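Local coordinates for C381 turret protein (Sulfolobus turreted icosahedral virus, PDB 4IND) that is a turret protein of an archaeal icosahedral virus and probably builds part of each turret, as three jelly-roll domains in an assembly of five chains, at residues E117-F122 / P158-T163; G200-S205 / F226-K231. All blocks are in the same frame, centred on the assembly; numbering follows the deposited sequence.

Interaction 1: E117-F122 / P158-T163; sequences EIYDIF and PKIIHT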
# COMPACT_ATOMS: atom_id res chain seq x y z
N GLU A 117 -20.26 13.94 -24.18
CA GLU A 117 -18.95 13.56 -23.64
C GLU A 117 -18.43 12.39 -24.44
O GLU A 117 -18.98 11.29 -24.40
CB GLU A 117 -19.08 13.13 -22.18
CG GLU A 117 -19.74 14.15 -21.29
CD GLU A 117 -18.78 15.22 -20.88
OE1 GLU A 117 -17.62 14.86 -20.60
OE2 GLU A 117 -19.16 16.41 -20.85
N ILE A 118 -17.38 12.62 -25.20
CA ILE A 118 -16.69 11.53 -25.89
C ILE A 118 -15.71 10.90 -24.92
O ILE A 118 -14.80 11.57 -24.44
CB ILE A 118 -15.91 12.07 -27.12
CG1 ILE A 118 -16.89 12.61 -28.18
CG2 ILE A 118 -15.04 10.99 -27.73
CD1 ILE A 118 -16.20 13.35 -29.32
N TYR A 119 -15.87 9.61 -24.61
CA TYR A 119 -14.90 8.91 -23.77
C TYR A 119 -13.99 8.11 -24.66
O TYR A 119 -14.44 7.50 -25.64
CB TYR A 119 -15.60 7.95 -22.79
CG TYR A 119 -16.54 8.64 -21.84
CD1 TYR A 119 -16.15 8.95 -20.54
CD2 TYR A 119 -17.81 9.00 -22.24
CE1 TYR A 119 -17.02 9.59 -19.66
CE2 TYR A 119 -18.67 9.63 -21.38
CZ TYR A 119 -18.28 9.93 -20.10
OH TYR A 119 -19.18 10.58 -19.27
N ASP A 120 -12.71 8.06 -24.32
CA ASP A 120 -11.79 7.25 -25.11
C ASP A 120 -10.73 6.66 -24.20
O ASP A 120 -10.57 7.07 -23.04
CB ASP A 120 -11.14 8.10 -26.21
CG ASP A 120 -10.86 7.30 -27.46
OD1 ASP A 120 -10.71 6.07 -27.36
OD2 ASP A 120 -10.81 7.90 -28.58
N ILE A 121 -10.02 5.67 -24.72
CA ILE A 121 -9.03 4.98 -23.91
C ILE A 121 -7.73 4.95 -24.70
O ILE A 121 -7.74 4.69 -25.91
CB ILE A 121 -9.48 3.57 -23.57
CG1 ILE A 121 -10.76 3.64 -22.73
CG2 ILE A 121 -8.37 2.82 -22.83
CD1 ILE A 121 -11.46 2.30 -22.54
N PHE A 122 -6.61 5.23 -24.04
CA PHE A 122 -5.34 5.34 -24.74
C PHE A 122 -4.23 4.80 -23.88
O PHE A 122 -3.98 5.31 -22.79
CB PHE A 122 -5.07 6.81 -25.11
CG PHE A 122 -3.70 7.06 -25.74
CD1 PHE A 122 -3.26 6.32 -26.83
CD2 PHE A 122 -2.91 8.08 -25.27
CE1 PHE A 122 -2.02 6.57 -27.42
CE2 PHE A 122 -1.66 8.35 -25.85
CZ PHE A 122 -1.22 7.59 -26.93
N PRO A 158 -20.40 5.28 -19.92
CA PRO A 158 -21.83 4.96 -19.91
C PRO A 158 -22.24 4.17 -21.15
O PRO A 158 -21.41 3.95 -22.03
CB PRO A 158 -22.50 6.34 -19.87
CG PRO A 158 -21.47 7.30 -20.41
CD PRO A 158 -20.14 6.73 -20.00
N LYS A 159 -23.50 3.72 -21.19
CA LYS A 159 -23.95 2.83 -22.24
C LYS A 159 -24.18 3.63 -23.52
O LYS A 159 -25.30 4.01 -23.83
CB LYS A 159 -25.21 2.07 -21.82
CG LYS A 159 -25.66 1.01 -22.81
CD LYS A 159 -27.10 0.54 -22.51
CE LYS A 159 -27.17 -0.24 -21.20
NZ LYS A 159 -28.51 -0.86 -20.99
N ILE A 160 -23.10 3.90 -24.25
CA ILE A 160 -23.18 4.76 -25.44
C ILE A 160 -22.35 4.24 -26.62
O ILE A 160 -22.31 4.86 -27.68
CB ILE A 160 -22.66 6.19 -25.11
CG1 ILE A 160 -21.22 6.10 -24.61
CG2 ILE A 160 -23.56 6.90 -24.10
CD1 ILE A 160 -20.52 7.47 -24.51
N ILE A 161 -21.67 3.11 -26.43
CA ILE A 161 -20.83 2.57 -27.49
C ILE A 161 -21.67 1.71 -28.40
O ILE A 161 -22.32 0.76 -27.96
CB ILE A 161 -19.66 1.71 -26.95
CG1 ILE A 161 -18.87 2.46 -25.88
CG2 ILE A 161 -18.75 1.26 -28.10
CD1 ILE A 161 -17.93 1.54 -25.07
N HIS A 162 -21.67 2.03 -29.69
CA HIS A 162 -22.48 1.28 -30.64
C HIS A 162 -21.67 0.28 -31.44
O HIS A 162 -20.62 0.62 -31.99
CB HIS A 162 -23.19 2.22 -31.64
CG HIS A 162 -24.17 3.14 -31.00
ND1 HIS A 162 -25.48 2.80 -30.78
CD2 HIS A 162 -24.02 4.40 -30.51
CE1 HIS A 162 -26.11 3.81 -30.20
NE2 HIS A 162 -25.25 4.79 -30.03
N THR A 163 -22.20 -0.94 -31.56
CA THR A 163 -21.56 -1.93 -32.41
C THR A 163 -22.59 -2.66 -33.22
O THR A 163 -23.75 -2.82 -32.80
CB THR A 163 -20.69 -2.95 -31.60
OG1 THR A 163 -20.11 -3.89 -32.51
CG2 THR A 163 -21.56 -3.72 -30.56

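Interaction 2: G200-S205 / F226-K231; sequences GTISTS and FLVYLK. With 2HP (dihydrogenphosphate ion), chain B.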
# COMPACT_ATOMS: atom_id res chain seq x y z
N GLY A 200 -18.98 -11.42 -27.68
CA GLY A 200 -17.57 -11.06 -27.82
C GLY A 200 -16.71 -11.86 -26.87
O GLY A 200 -17.18 -12.82 -26.26
N THR A 201 -15.45 -11.46 -26.74
CA THR A 201 -14.51 -12.13 -25.85
C THR A 201 -13.63 -11.11 -25.18
O THR A 201 -13.35 -10.04 -25.75
CB THR A 201 -13.59 -13.10 -26.60
OG1 THR A 201 -12.82 -12.36 -27.56
CG2 THR A 201 -14.38 -14.17 -27.31
N ILE A 202 -13.19 -11.44 -23.98
CA ILE A 202 -12.15 -10.68 -23.31
C ILE A 202 -10.95 -11.61 -23.19
O ILE A 202 -11.08 -12.75 -22.77
CB ILE A 202 -12.61 -10.19 -21.95
CG1 ILE A 202 -13.66 -9.10 -22.14
CG2 ILE A 202 -11.43 -9.64 -21.14
CD1 ILE A 202 -14.44 -8.78 -20.91
N SER A 203 -9.77 -11.13 -23.58
CA SER A 203 -8.61 -12.00 -23.51
C SER A 203 -7.32 -11.26 -23.17
O SER A 203 -7.21 -10.05 -23.36
CB SER A 203 -8.45 -12.77 -24.81
OG SER A 203 -8.36 -11.90 -25.91
N THR A 204 -6.37 -12.02 -22.62
CA THR A 204 -4.97 -11.63 -22.54
C THR A 204 -4.30 -12.62 -23.49
O THR A 204 -4.99 -13.40 -24.13
CB THR A 204 -4.39 -11.81 -21.12
OG1 THR A 204 -4.51 -13.18 -20.73
CG2 THR A 204 -5.14 -10.94 -20.13
N SER A 205 -2.99 -12.60 -23.59
CA SER A 205 -2.31 -13.52 -24.51
C SER A 205 -2.78 -14.97 -24.34
O SER A 205 -2.94 -15.47 -23.22
CB SER A 205 -0.79 -13.43 -24.35
OG SER A 205 -0.31 -12.17 -24.79
N PHE A 226 -22.87 -7.83 -18.79
CA PHE A 226 -21.79 -8.81 -18.68
C PHE A 226 -20.91 -8.38 -17.52
O PHE A 226 -20.63 -7.18 -17.34
CB PHE A 226 -20.94 -8.83 -19.95
CG PHE A 226 -21.68 -9.30 -21.18
CD1 PHE A 226 -22.23 -10.57 -21.24
CD2 PHE A 226 -21.83 -8.46 -22.27
CE1 PHE A 226 -22.90 -11.00 -22.38
CE2 PHE A 226 -22.49 -8.87 -23.41
CZ PHE A 226 -23.03 -10.13 -23.47
N LEU A 227 -20.50 -9.34 -16.70
CA LEU A 227 -19.62 -9.06 -15.57
C LEU A 227 -18.67 -10.22 -15.45
O LEU A 227 -19.07 -11.33 -15.08
CB LEU A 227 -20.43 -8.90 -14.28
CG LEU A 227 -19.61 -8.72 -12.99
CD1 LEU A 227 -18.59 -7.60 -13.18
CD2 LEU A 227 -20.48 -8.44 -11.79
N VAL A 228 -17.42 -9.99 -15.80
CA VAL A 228 -16.39 -11.01 -15.68
C VAL A 228 -15.19 -10.45 -14.92
O VAL A 228 -15.13 -9.26 -14.66
CB VAL A 228 -15.96 -11.54 -17.06
CG1 VAL A 228 -17.14 -12.17 -17.77
CG2 VAL A 228 -15.36 -10.42 -17.89
N TYR A 229 -14.25 -11.31 -14.55
CA TYR A 229 -13.15 -10.87 -13.72
C TYR A 229 -11.85 -11.41 -14.29
O TYR A 229 -11.81 -12.54 -14.77
CB TYR A 229 -13.34 -11.36 -12.28
CG TYR A 229 -14.65 -10.97 -11.63
CD1 TYR A 229 -14.77 -9.80 -10.91
CD2 TYR A 229 -15.76 -11.80 -11.72
CE1 TYR A 229 -15.98 -9.45 -10.29
CE2 TYR A 229 -16.97 -11.45 -11.12
CZ TYR A 229 -17.06 -10.27 -10.41
OH TYR A 229 -18.24 -9.92 -9.81
N LEU A 230 -10.78 -10.63 -14.22
CA LEU A 230 -9.46 -11.06 -14.66
C LEU A 230 -8.50 -10.96 -13.51
O LEU A 230 -8.40 -9.90 -12.88
CB LEU A 230 -8.92 -10.12 -15.75
CG LEU A 230 -9.62 -10.10 -17.09
CD1 LEU A 230 -8.89 -9.10 -18.02
CD2 LEU A 230 -9.56 -11.48 -17.66
N LYS A 231 -7.77 -12.04 -13.25
CA LYS A 231 -6.65 -11.92 -12.33
C LYS A 231 -5.38 -11.61 -13.11
O LYS A 231 -4.84 -12.46 -13.82
CB LYS A 231 -6.47 -13.18 -11.49
CG LYS A 231 -5.27 -13.04 -10.53
CD LYS A 231 -5.06 -14.25 -9.64
CE LYS A 231 -3.92 -13.93 -8.67
NZ LYS A 231 -3.61 -15.05 -7.75
P 2HP B . -6.17 -16.11 -5.48
O1 2HP B . -7.22 -17.13 -5.14
O2 2HP B . -6.87 -15.24 -6.48
O3 2HP B . -4.92 -16.83 -6.08
O4 2HP B . -5.81 -15.24 -4.24

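Interaction 1: E117-F122 / P158-T163
The junction between the first two jelly rolls of the turret protein is where Tyr-119 meets Pro-158 and Ile-160. Tyr-119 lies on strand 114-124, at the border of a sheet in the first domain. Its partners lie on strand 155-163 of the second domain. No hydrogen bond joins the two segments.

The main interaction is CH-pi. Pro-158 CD lies over one face of the Tyr-119 ring, 3.9 Å from the ring centroid and 25° off the ring normal. It is shifted toward the rim, so its nearest ring atom is Tyr-119 CE2, at 3.5 Å. Pro-158 CG follows at 3.8 Å from the same CE2. Tyr-119 CG stands anti to its carbonyl carbon (chi1 -61°), which carries the ring across to the second domain.

Ile-160 adds its terminal methyl. Its CD1 approaches Tyr-119 CD2 obliquely at 3.9 Å and also lies 4.1 Å from Glu-117 O. The chain corner helps bring both partners to one ring: Lys-159 centres an inverse gamma turn, with a weak bond from Ile-160 N to Pro-158 O. Beyond it, Ile-160 and Ile-161 form a classic beta bulge opposite Phe-255.

Glu-117 OE2 forms a salt bridge with Lys-85. Gly-127 and Gln-126 of a neighbouring subunit pack on Tyr-119 and Pro-158. Pro-158 CD is bonded to the ring nitrogen, so its hydrogens are probably slightly positive and suited to the electron-rich phenol face. The attraction between the segments is probably mostly dispersion, with a small electrostatic part from the CH-pi contact.

Interaction 2: G200-S205 / F226-K231
Ile-202 reaches from strand 194-203 to Val-228 and Leu-230 of strand 221-232, across the core of the second jelly roll. The two strands belong to the two sheets that face each other in this beta sandwich. The contact is apolar and buried, and no hydrogen bond crosses between the segments.

At CB the Ile-202 side chain points at the opposite strand and splits in two. The short branch, CG2, meets Leu-230 CD1 at 4.1 Å, where the two side chains pass at a slant. The longer branch leaves through CG1, which stands anti to the carbonyl carbon (chi1 -71°). It then runs on nearly straight (chi2 166°) to the terminal methyl CD1. This methyl meets Val-228 CG2 at 3.6 Å, tip to tip. One isoleucine thus serves two partners, a methyl for each. Val-228 and Leu-230 are two residues apart on their strand and present their side chains to the same layer. Ile-180 and Val-239 pack on both Ile-202 and Leu-230, and Ile-209 packs on Val-228 and Leu-230.

Lys-231 follows Leu-230 but takes no part in this core. Its side chain is fully extended, with CG anti to the backbone N (chi1 180°), and it carries the ammonium group to a bound dihydrogenphosphate ion. His-296 NE2 is hydrogen-bonded to the same ion, and Glu-348 forms only a long, weak ion pair with the lysine. Lys-231 CD lies 3.8 Å from phosphate O2, and Lys-231 NZ gives a hydrogen bond of 2.8 Å to phosphate O3.

In the fold
From the N terminus, the chain first builds most of the first jelly roll. Interaction 1 then closes a loop of 35 residues that holds strands 130-134 and 138-147 and the passage into the second domain. It ties two domains together. Interaction 2 opens later and closes a loop of 20 residues, including strand 208-213, within the second domain. The two loops follow in series and neither contains the other. The centres of interactions 1 and 2 are about 18 Å apart. Both reach one four-stranded sheet, at its two outermost strands, 155-163 and 221-232. A neighbouring subunit packs on touching residues of interaction 1, but in interaction 2 on Leu-227 and Tyr-229, outside that contact.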